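Local atomic coordinates of DsbA family protein (Salmonella typhimurium, PDB entry 7JVE), a protein that acts as a trimeric, thioredoxin-like enzyme with both thiol oxidase and disulfide isomerase activities. Residues A[167-170]-A[171-175]; A[149-152]-A[153-156]; A[44-47]-A[48-52]; A[58-61]-A[62-65]. One frame throughout, in Å; residues are numbered along the deposited sequence.

How the contacts relate
All four contacts are local, each made within a turn or two of helix, so none closes a long loop and none nests in or crosses another. From the N terminus, contact 3 (44-52) comes first, followed by contact 4 (58-65); both lie on helix 37-64, their centres about 20 Å apart, contact 3 facing a second subunit and contact 4 ending the helix. The chain lays down strands 76-77, 84-90 and 115-120 before contact 2 in helix 147-159 and contact 1 at the start of helix 169-176; the last two strands follow. Contacts 1 and 2 touch, Leu175 CD2 lying 3.6 Å from Trp153 CZ3; contacts 1 and 3 lie on opposite sides of the chain's centre.

Contact 1: A[167-170]-A[171-175]; sequences LTEH and DVYTL
The hydroxyl of Thr174 sits over one face of the His170 imidazole, with OG1 3.4 Å above the ring plane and displaced toward its rim. The Tyr173 ring has a water at its edge and in its plane; this water, near Tyr173 OH, lies so close to Glu169 OE1 that a bridge between the two side chains is doubtful. Lys189 adds a cation-pi contact to the same ring. Thr174 OG1 keeps its place by donating to His170 O at 2.8 Å, while Thr174 N donates to that oxygen from the opposite face of the carbonyl plane. The threonine hydroxyl is set beside its own backbone N (chi1 -67°), which brings OG1 back to His170 O.

These residues begin helix 169-176, and Thr168 and Asp171 form its capping box. Thr168, the N-cap, accepts the N-H of Asp171 on OG1 at 3.2 Å, and Asp171 returns the bond by taking Thr168 N on OD2 at 3.1 Å, nearly straight at 170° but from above the carboxylate plane. Thr168 OG1 serves a first-turn N-H with no preceding helical carbonyl, and the Asp171 carboxylate reaches back to the N-H of the cap residue. The other oxygen, Asp171 OD1, makes a salt bridge to Lys162, and the negative charge probably also suits the helix dipole. Beside the box, Leu167 CD1 packs 3.6 Å from Asp171 CB, and Leu167 CG lies 4.2 Å from Val172 CG2, the two apolar chains crossing at about a right angle. Val172 in turn rests on Leu133 and Trp153, its branched chain suiting a buried face.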
loop_
_atom_site.group_PDB
_atom_site.type_symbol
_atom_site.label_atom_id
_atom_site.label_comp_id
_atom_site.label_asym_id
_atom_site.label_seq_id
_atom_site.Cartn_x
_atom_site.Cartn_y
_atom_site.Cartn_z
ATOM N N LEU A 167 24.596 -3.017 -4.291
ATOM C CA LEU A 167 25.741 -2.534 -5.062
ATOM C C LEU A 167 26.829 -2.012 -4.122
ATOM O O LEU A 167 26.598 -1.055 -3.378
ATOM C CB LEU A 167 25.317 -1.435 -6.031
ATOM C CG LEU A 167 26.344 -1.048 -7.089
ATOM C CD1 LEU A 167 26.667 -2.237 -7.964
ATOM C CD2 LEU A 167 25.824 0.092 -7.950
ATOM N N THR A 168 28.012 -2.622 -4.167
ATOM C CA THR A 168 29.130 -2.230 -3.316
ATOM C C THR A 168 30.188 -1.472 -4.116
ATOM O O THR A 168 30.244 -1.540 -5.342
ATOM C CB THR A 168 29.785 -3.448 -2.662
ATOM O OG1 THR A 168 30.346 -4.272 -3.688
ATOM C CG2 THR A 168 28.795 -4.240 -1.807
ATOM N N GLU A 169 31.064 -0.764 -3.391
ATOM C CA GLU A 169 32.179 -0.107 -4.066
ATOM C C GLU A 169 33.013 -1.125 -4.822
ATOM O O GLU A 169 33.395 -0.891 -5.976
ATOM C CB GLU A 169 33.042 0.691 -3.082
ATOM C CG GLU A 169 32.275 1.911 -2.612
ATOM C CD GLU A 169 33.024 2.827 -1.645
ATOM O OE1 GLU A 169 34.190 3.165 -1.874
ATOM O OE2 GLU A 169 32.451 3.171 -0.590
ATOM N N HIS A 170 33.251 -2.288 -4.212
ATOM C CA HIS A 170 33.954 -3.361 -4.908
ATOM C C HIS A 170 33.322 -3.672 -6.260
ATOM O O HIS A 170 34.043 -3.892 -7.239
ATOM C CB HIS A 170 33.989 -4.628 -4.055
ATOM C CG HIS A 170 34.574 -5.804 -4.772
ATOM N ND1 HIS A 170 35.935 -5.961 -4.962
ATOM C CD2 HIS A 170 33.986 -6.863 -5.373
ATOM C CE1 HIS A 170 36.158 -7.070 -5.645
ATOM N NE2 HIS A 170 34.993 -7.635 -5.907
ATOM N N ASP A 171 31.978 -3.715 -6.326
ATOM C CA ASP A 171 31.283 -3.981 -7.590
ATOM C C ASP A 171 31.573 -2.893 -8.612
ATOM O O ASP A 171 31.800 -3.168 -9.795
ATOM C CB ASP A 171 29.764 -4.062 -7.382
ATOM C CG ASP A 171 29.323 -5.285 -6.609
ATOM O OD1 ASP A 171 29.962 -6.355 -6.731
ATOM O OD2 ASP A 171 28.303 -5.165 -5.874
ATOM N N VAL A 172 31.499 -1.639 -8.181
ATOM C CA VAL A 172 31.736 -0.522 -9.086
ATOM C C VAL A 172 33.159 -0.574 -9.628
ATOM O O VAL A 172 33.382 -0.483 -10.841
ATOM C CB VAL A 172 31.429 0.806 -8.365
ATOM C CG1 VAL A 172 31.752 2.014 -9.251
ATOM C CG2 VAL A 172 29.971 0.816 -7.943
ATOM N N TYR A 173 34.146 -0.748 -8.735
ATOM C CA TYR A 173 35.530 -0.843 -9.183
ATOM C C TYR A 173 35.712 -1.994 -10.156
ATOM O O TYR A 173 36.461 -1.878 -11.137
ATOM C CB TYR A 173 36.476 -1.053 -8.005
ATOM C CG TYR A 173 36.702 0.137 -7.123
ATOM C CD1 TYR A 173 37.061 1.361 -7.651
ATOM C CD2 TYR A 173 36.594 0.018 -5.748
ATOM C CE1 TYR A 173 37.274 2.433 -6.832
ATOM C CE2 TYR A 173 36.810 1.067 -4.927
ATOM C CZ TYR A 173 37.160 2.274 -5.468
ATOM O OH TYR A 173 37.373 3.334 -4.628
ATOM N N THR A 174 35.059 -3.127 -9.881
ATOM C CA THR A 174 35.250 -4.308 -10.710
ATOM C C THR A 174 34.761 -4.051 -12.125
ATOM O O THR A 174 35.436 -4.389 -13.096
ATOM C CB THR A 174 34.533 -5.514 -10.101
ATOM O OG1 THR A 174 35.165 -5.876 -8.874
ATOM C CG2 THR A 174 34.599 -6.714 -11.047
ATOM N N LEU A 175 33.586 -3.444 -12.262
ATOM C CA LEU A 175 33.157 -3.027 -13.589
ATOM C C LEU A 175 34.065 -1.923 -14.129
ATOM O O LEU A 175 34.445 -1.950 -15.307
ATOM C CB LEU A 175 31.695 -2.572 -13.559
ATOM C CG LEU A 175 31.059 -2.178 -14.903
ATOM C CD1 LEU A 175 31.003 -3.344 -15.906
ATOM C CD2 LEU A 175 29.660 -1.571 -14.728
HETATM O O HOH W 1 36.596 2.927 -2.099
#

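Contact 2: A[149-152]-A[153-156]; sequences KYLD and WHNA
The carbonyls of Lys149, Tyr150, Leu151 and Asp152 each accept the N-H four residues on, from Trp153, His154, Asn155 and Ala156, so these four carbonyls and four N-H groups are satisfied. The shortest is His154 N to Tyr150 O at 2.8 Å. Side chains find their partners differently. Lys149 NZ reaches forward to Asp152 OD1 at 3.3 Å, a weak hydrogen bond within a salt bridge; the flexible lysine, bent at its middle torsions, can curl over one turn to the short, exposed aspartate. Tyr150 OH is 4.0 Å from His154 ND1, but its hydrogen bond goes to Glu120, a fitting mate for a buried phenol. Asn155 ND2 lies 3.2 Å from Leu151 O at a poor angle and bonds weakly to Glu105 instead; the same amide nitrogen packs 3.7 Å from Leu151 CD1. With CG beside the backbone N (chi1 -68°), the Asn155 amide is turned back over the preceding turn toward Leu151.

In the thioredoxin-like domain Leu151 meets helix 95-110, Trp153 packs against helices 128-145 and 169-176, and the His154 ring makes edge-to-face contacts with Phe90 of strand 84-90 and Phe118 of strand 115-120.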
loop_
_atom_site.group_PDB
_atom_site.type_symbol
_atom_site.label_atom_id
_atom_site.label_comp_id
_atom_site.label_asym_id
_atom_site.label_seq_id
_atom_site.Cartn_x
_atom_site.Cartn_y
_atom_site.Cartn_z
ATOM N N LYS A 149 29.691 6.786 -24.688
ATOM C CA LYS A 149 30.426 5.822 -23.880
ATOM C C LYS A 149 30.047 5.935 -22.401
ATOM O O LYS A 149 29.911 4.912 -21.713
ATOM C CB LYS A 149 31.935 6.008 -24.114
ATOM C CG LYS A 149 32.854 5.111 -23.316
ATOM C CD LYS A 149 32.415 3.670 -23.320
ATOM C CE LYS A 149 32.856 2.953 -24.537
ATOM N NZ LYS A 149 32.350 1.550 -24.519
ATOM N N TYR A 150 29.833 7.156 -21.904
ATOM C CA TYR A 150 29.227 7.301 -20.587
ATOM C C TYR A 150 27.920 6.513 -20.500
ATOM O O TYR A 150 27.632 5.870 -19.481
ATOM C CB TYR A 150 28.979 8.779 -20.260
ATOM C CG TYR A 150 28.115 8.935 -19.041
ATOM C CD1 TYR A 150 28.679 8.994 -17.760
ATOM C CD2 TYR A 150 26.716 8.963 -19.158
ATOM C CE1 TYR A 150 27.870 9.114 -16.616
ATOM C CE2 TYR A 150 25.898 9.057 -18.038
ATOM C CZ TYR A 150 26.475 9.126 -16.768
ATOM O OH TYR A 150 25.655 9.234 -15.676
ATOM N N LEU A 151 27.118 6.543 -21.566
ATOM C CA LEU A 151 25.842 5.844 -21.533
ATOM C C LEU A 151 26.042 4.326 -21.477
ATOM O O LEU A 151 25.288 3.637 -20.772
ATOM C CB LEU A 151 24.983 6.278 -22.727
ATOM C CG LEU A 151 23.561 5.721 -22.920
ATOM C CD1 LEU A 151 22.691 5.818 -21.662
ATOM C CD2 LEU A 151 22.884 6.436 -24.087
ATOM N N ASP A 152 27.071 3.788 -22.180
ATOM C CA ASP A 152 27.408 2.364 -22.027
ATOM C C ASP A 152 27.770 2.031 -20.592
ATOM O O ASP A 152 27.348 1.001 -20.055
ATOM C CB ASP A 152 28.579 1.910 -22.919
ATOM C CG ASP A 152 28.301 2.072 -24.383
ATOM O OD1 ASP A 152 29.232 2.444 -25.130
ATOM O OD2 ASP A 152 27.136 1.862 -24.788
ATOM N N TRP A 153 28.603 2.865 -19.973
ATOM C CA TRP A 153 28.977 2.622 -18.586
ATOM C C TRP A 153 27.745 2.651 -17.685
ATOM O O TRP A 153 27.548 1.777 -16.832
ATOM C CB TRP A 153 30.010 3.662 -18.146
ATOM C CG TRP A 153 29.984 3.927 -16.695
ATOM C CD1 TRP A 153 29.390 4.986 -16.064
ATOM C CD2 TRP A 153 30.552 3.108 -15.665
ATOM N NE1 TRP A 153 29.572 4.884 -14.702
ATOM C CE2 TRP A 153 30.280 3.745 -14.427
ATOM C CE3 TRP A 153 31.280 1.906 -15.665
ATOM C CZ2 TRP A 153 30.709 3.220 -13.194
ATOM C CZ3 TRP A 153 31.705 1.383 -14.439
ATOM C CH2 TRP A 153 31.416 2.043 -13.220
ATOM N N HIS A 154 26.909 3.666 -17.867
ATOM C CA HIS A 154 25.700 3.827 -17.075
ATOM C C HIS A 154 24.806 2.596 -17.179
ATOM O O HIS A 154 24.391 2.025 -16.163
ATOM C CB HIS A 154 25.009 5.107 -17.557
ATOM C CG HIS A 154 23.582 5.263 -17.137
ATOM N ND1 HIS A 154 23.205 6.065 -16.085
ATOM C CD2 HIS A 154 22.436 4.780 -17.672
ATOM C CE1 HIS A 154 21.893 6.046 -15.967
ATOM N NE2 HIS A 154 21.399 5.274 -16.920
ATOM N N ASN A 155 24.511 2.155 -18.402
ATOM C CA ASN A 155 23.689 0.962 -18.568
ATOM C C ASN A 155 24.374 -0.271 -17.994
ATOM O O ASN A 155 23.710 -1.155 -17.431
ATOM C CB ASN A 155 23.372 0.746 -20.038
ATOM C CG ASN A 155 22.459 1.814 -20.591
ATOM O OD1 ASN A 155 21.600 2.315 -19.880
ATOM N ND2 ASN A 155 22.644 2.172 -21.860
ATOM N N ALA A 156 25.700 -0.362 -18.133
ATOM C CA ALA A 156 26.389 -1.544 -17.639
ATOM C C ALA A 156 26.306 -1.628 -16.120
ATOM O O ALA A 156 26.196 -2.725 -15.565
ATOM C CB ALA A 156 27.849 -1.537 -18.100
#

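Contact 3: A[44-47]-A[48-52]; sequences ETLH and QRQQI
Thr45 and Arg49 lie side by side and point the same way, the methyl CG2 of Thr45 sitting over the centre of one face of the Arg49 guanidinium, 3.4 Å above its plane. Arg49 is extended from CG to NE, so its flat end lies alongside Thr45, with the methyl over it. Threonine suits the spot because its other branch is polar: OG1 lies within bonding distance of two carbonyls, Ala41 O and Ala33 O of the second subunit, which must share its single proton. Arg49 NH1 bonds to Glu34 O of that subunit.

His47 and Gln50 cross obliquely with ring and amide planes at 90°. A water joins them, 2.6 Å from His47 ND1 and accepting from Gln50 NE2 at 2.9 Å, while His47 NE2 bonds to Ser125 O of the second subunit. All of this lies on the long helix 37-64, whose i to i+4 bonds, such as Gln48 N to Glu44 O at 2.9 Å, bring side chains three or four apart next to each other; several of them face the second subunit. Leu46 CD1 lies 3.8 Å from Gln50 OE1. Glu44 and Gln48 hold their carboxylate and amide planes 51° apart, and Glu44 bends at chi2 (61°), its OE1 forming a salt bridge with Arg127 of the second subunit.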
loop_
_atom_site.group_PDB
_atom_site.type_symbol
_atom_site.label_atom_id
_atom_site.label_comp_id
_atom_site.label_asym_id
_atom_site.label_seq_id
_atom_site.Cartn_x
_atom_site.Cartn_y
_atom_site.Cartn_z
ATOM N N GLU A 44 -11.781 12.815 -4.236
ATOM C CA GLU A 44 -11.326 12.828 -5.618
ATOM C C GLU A 44 -10.967 14.245 -6.067
ATOM O O GLU A 44 -9.901 14.471 -6.657
ATOM C CB GLU A 44 -12.394 12.225 -6.521
ATOM C CG GLU A 44 -12.059 12.311 -8.000
ATOM C CD GLU A 44 -10.775 11.577 -8.368
ATOM O OE1 GLU A 44 -10.406 10.584 -7.685
ATOM O OE2 GLU A 44 -10.140 11.999 -9.360
ATOM N N THR A 45 -11.847 15.217 -5.794
ATOM C CA THR A 45 -11.528 16.609 -6.106
ATOM C C THR A 45 -10.236 17.046 -5.411
ATOM O O THR A 45 -9.371 17.687 -6.026
ATOM C CB THR A 45 -12.698 17.512 -5.709
ATOM O OG1 THR A 45 -13.859 17.132 -6.446
ATOM C CG2 THR A 45 -12.406 18.989 -6.005
ATOM N N LEU A 46 -10.084 16.706 -4.131
ATOM C CA LEU A 46 -8.887 17.114 -3.406
ATOM C C LEU A 46 -7.626 16.661 -4.138
ATOM O O LEU A 46 -6.746 17.470 -4.448
ATOM C CB LEU A 46 -8.911 16.541 -1.990
ATOM C CG LEU A 46 -7.753 17.002 -1.112
ATOM C CD1 LEU A 46 -7.964 18.464 -0.713
ATOM C CD2 LEU A 46 -7.636 16.110 0.094
ATOM N N HIS A 47 -7.533 15.367 -4.437
ATOM C CA HIS A 47 -6.291 14.834 -4.974
ATOM C C HIS A 47 -6.085 15.261 -6.420
ATOM O O HIS A 47 -4.954 15.563 -6.825
ATOM C CB HIS A 47 -6.282 13.321 -4.781
ATOM C CG HIS A 47 -6.091 12.937 -3.350
ATOM N ND1 HIS A 47 -4.857 12.967 -2.735
ATOM C CD2 HIS A 47 -6.982 12.621 -2.383
ATOM C CE1 HIS A 47 -4.991 12.643 -1.460
ATOM N NE2 HIS A 47 -6.272 12.442 -1.217
ATOM N N GLN A 48 -7.165 15.370 -7.185
ATOM C CA GLN A 48 -7.054 15.925 -8.522
ATOM C C GLN A 48 -6.487 17.350 -8.481
ATOM O O GLN A 48 -5.659 17.724 -9.324
ATOM C CB GLN A 48 -8.433 15.817 -9.185
ATOM C CG GLN A 48 -8.616 16.349 -10.573
ATOM C CD GLN A 48 -10.028 16.028 -11.105
ATOM O OE1 GLN A 48 -10.799 15.309 -10.452
ATOM N NE2 GLN A 48 -10.433 16.735 -12.161
ATOM N N ARG A 49 -6.832 18.138 -7.456
ATOM C CA ARG A 49 -6.305 19.506 -7.420
ATOM C C ARG A 49 -4.917 19.596 -6.795
ATOM O O ARG A 49 -4.148 20.500 -7.145
ATOM C CB ARG A 49 -7.266 20.424 -6.683
ATOM C CG ARG A 49 -8.539 20.667 -7.469
ATOM C CD ARG A 49 -9.455 21.591 -6.722
ATOM N NE ARG A 49 -10.718 21.748 -7.428
ATOM C CZ ARG A 49 -11.802 22.303 -6.896
ATOM N NH1 ARG A 49 -11.768 22.754 -5.638
ATOM N NH2 ARG A 49 -12.924 22.381 -7.613
ATOM N N GLN A 50 -4.581 18.707 -5.857
ATOM C CA GLN A 50 -3.224 18.719 -5.320
ATOM C C GLN A 50 -2.218 18.250 -6.362
ATOM O O GLN A 50 -1.082 18.740 -6.383
ATOM C CB GLN A 50 -3.159 17.886 -4.037
ATOM C CG GLN A 50 -4.004 18.549 -2.939
ATOM C CD GLN A 50 -4.029 17.793 -1.623
ATOM O OE1 GLN A 50 -4.188 18.404 -0.547
ATOM N NE2 GLN A 50 -3.903 16.448 -1.693
ATOM N N GLN A 51 -2.622 17.335 -7.249
ATOM C CA GLN A 51 -1.759 16.940 -8.354
ATOM C C GLN A 51 -1.421 18.150 -9.225
ATOM O O GLN A 51 -0.250 18.407 -9.540
ATOM C CB GLN A 51 -2.436 15.832 -9.177
ATOM C CG GLN A 51 -1.502 15.049 -10.093
ATOM C CD GLN A 51 -1.003 15.868 -11.288
ATOM O OE1 GLN A 51 -1.777 16.570 -11.935
ATOM N NE2 GLN A 51 0.302 15.798 -11.564
ATOM N N ILE A 52 -2.439 18.913 -9.610
ATOM C CA ILE A 52 -2.199 20.065 -10.467
ATOM C C ILE A 52 -1.373 21.111 -9.730
ATOM O O ILE A 52 -0.442 21.698 -10.293
ATOM C CB ILE A 52 -3.537 20.625 -10.972
ATOM C CG1 ILE A 52 -4.194 19.611 -11.905
ATOM C CG2 ILE A 52 -3.343 21.962 -11.683
ATOM C CD1 ILE A 52 -5.606 20.004 -12.272
HETATM O O HOH W 2 -2.740 14.359 -3.344
#

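Contact 4: A[58-61]-A[62-65]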
loop_
_atom_site.group_PDB
_atom_site.type_symbol
_atom_site.label_atom_id
_atom_site.label_comp_id
_atom_site.label_asym_id
_atom_site.label_seq_id
_atom_site.Cartn_x
_atom_site.Cartn_y
_atom_site.Cartn_z
ATOM N N TYR A 58 6.332 22.461 -9.053
ATOM C CA TYR A 58 7.556 21.878 -9.606
ATOM C C TYR A 58 8.002 22.612 -10.864
ATOM O O TYR A 58 9.205 22.830 -11.069
ATOM C CB TYR A 58 7.360 20.390 -9.927
ATOM C CG TYR A 58 7.628 19.454 -8.773
ATOM C CD1 TYR A 58 8.820 19.533 -8.042
ATOM C CD2 TYR A 58 6.706 18.462 -8.432
ATOM C CE1 TYR A 58 9.081 18.668 -6.994
ATOM C CE2 TYR A 58 6.957 17.596 -7.387
ATOM C CZ TYR A 58 8.131 17.702 -6.676
ATOM O OH TYR A 58 8.354 16.842 -5.639
ATOM N N VAL A 59 7.049 22.983 -11.727
ATOM C CA VAL A 59 7.398 23.720 -12.934
ATOM C C VAL A 59 8.075 25.040 -12.576
ATOM O O VAL A 59 9.091 25.421 -13.176
ATOM C CB VAL A 59 6.152 23.938 -13.814
ATOM C CG1 VAL A 59 6.433 25.028 -14.840
ATOM C CG2 VAL A 59 5.746 22.632 -14.509
ATOM N N GLN A 60 7.537 25.753 -11.581
ATOM C CA GLN A 60 8.173 26.990 -11.141
ATOM C C GLN A 60 9.604 26.739 -10.689
ATOM O O GLN A 60 10.494 27.546 -10.967
ATOM C CB GLN A 60 7.366 27.641 -10.012
ATOM C CG GLN A 60 6.080 28.289 -10.477
ATOM C CD GLN A 60 6.363 29.451 -11.418
ATOM O OE1 GLN A 60 7.074 30.395 -11.064
ATOM N NE2 GLN A 60 5.844 29.366 -12.639
ATOM N N LEU A 61 9.837 25.633 -9.962
ATOM C CA LEU A 61 11.188 25.322 -9.496
ATOM C C LEU A 61 12.120 25.033 -10.668
ATOM O O LEU A 61 13.268 25.500 -10.682
ATOM C CB LEU A 61 11.155 24.138 -8.530
ATOM C CG LEU A 61 10.461 24.405 -7.187
ATOM C CD1 LEU A 61 10.377 23.130 -6.343
ATOM C CD2 LEU A 61 11.203 25.510 -6.430
ATOM N N ALA A 62 11.630 24.281 -11.671
ATOM C CA ALA A 62 12.408 24.022 -12.883
ATOM C C ALA A 62 12.803 25.314 -13.585
ATOM O O ALA A 62 13.954 25.470 -14.014
ATOM C CB ALA A 62 11.621 23.137 -13.841
ATOM N N LEU A 63 11.865 26.257 -13.710
ATOM C CA LEU A 63 12.204 27.529 -14.338
ATOM C C LEU A 63 13.234 28.285 -13.517
ATOM O O LEU A 63 14.142 28.905 -14.078
ATOM C CB LEU A 63 10.951 28.378 -14.550
ATOM C CG LEU A 63 9.985 27.755 -15.560
ATOM C CD1 LEU A 63 8.627 28.475 -15.560
ATOM C CD2 LEU A 63 10.599 27.707 -16.962
ATOM N N GLN A 64 13.134 28.224 -12.189
ATOM C CA GLN A 64 14.087 28.962 -11.359
ATOM C C GLN A 64 15.499 28.356 -11.430
ATOM O O GLN A 64 16.496 29.089 -11.425
ATOM C CB GLN A 64 13.585 29.012 -9.916
ATOM C CG GLN A 64 14.523 29.735 -8.976
ATOM C CD GLN A 64 14.125 29.646 -7.501
ATOM O OE1 GLN A 64 12.998 29.271 -7.144
ATOM N NE2 GLN A 64 15.064 30.002 -6.633
ATOM N N TYR A 65 15.615 27.029 -11.509
ATOM C CA TYR A 65 16.924 26.380 -11.513
ATOM C C TYR A 65 17.329 25.895 -12.899
ATOM O O TYR A 65 18.115 24.959 -13.025
ATOM C CB TYR A 65 16.957 25.237 -10.493
ATOM C CG TYR A 65 16.820 25.777 -9.080
ATOM C CD1 TYR A 65 17.909 26.305 -8.399
ATOM C CD2 TYR A 65 15.583 25.798 -8.448
ATOM C CE1 TYR A 65 17.773 26.815 -7.111
ATOM C CE2 TYR A 65 15.432 26.307 -7.176
ATOM C CZ TYR A 65 16.526 26.819 -6.512
ATOM O OH TYR A 65 16.348 27.325 -5.248
#
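This is the C-terminal end of the long helix 37-64: Tyr65 is the first residue to leave helical geometry, and it also stands at the N-cap position of the short helix 66-69. The last regular bond is Tyr65 N to Leu61 O at 2.9 Å, after those of Ala62, Leu63 and Gln64 to the carbonyls of Tyr58, Val59 and Gln60. Leu61 O also lies at the edge of the Tyr65 ring near its plane, 3.2 Å from Tyr65 CD2, since CG stands beside the backbone N (chi1 -65°) and turns the ring back along the helix. Gln64 CG lies over one face of the Tyr65 ring, near the rim, 4.0 Å above its plane.

Two residues earlier, Val59 and Leu63 lie side by side and point the same way, with Val59 CG1 4.1 Å from Leu63 CD1. Leu63 CD1 is also 4.1 Å from Gln60 NE2, whose chain bends at chi2. Val59, Gln60 and Leu63 all touch Val230, and the Tyr65 ring meets that of His210 almost parallel. Tyr58 OH bonds to Asp212 O and to Lys162 of the second subunit. Between the two segments, then, the hydrogen bonds are main-chain ones, and the side chains meet by packing.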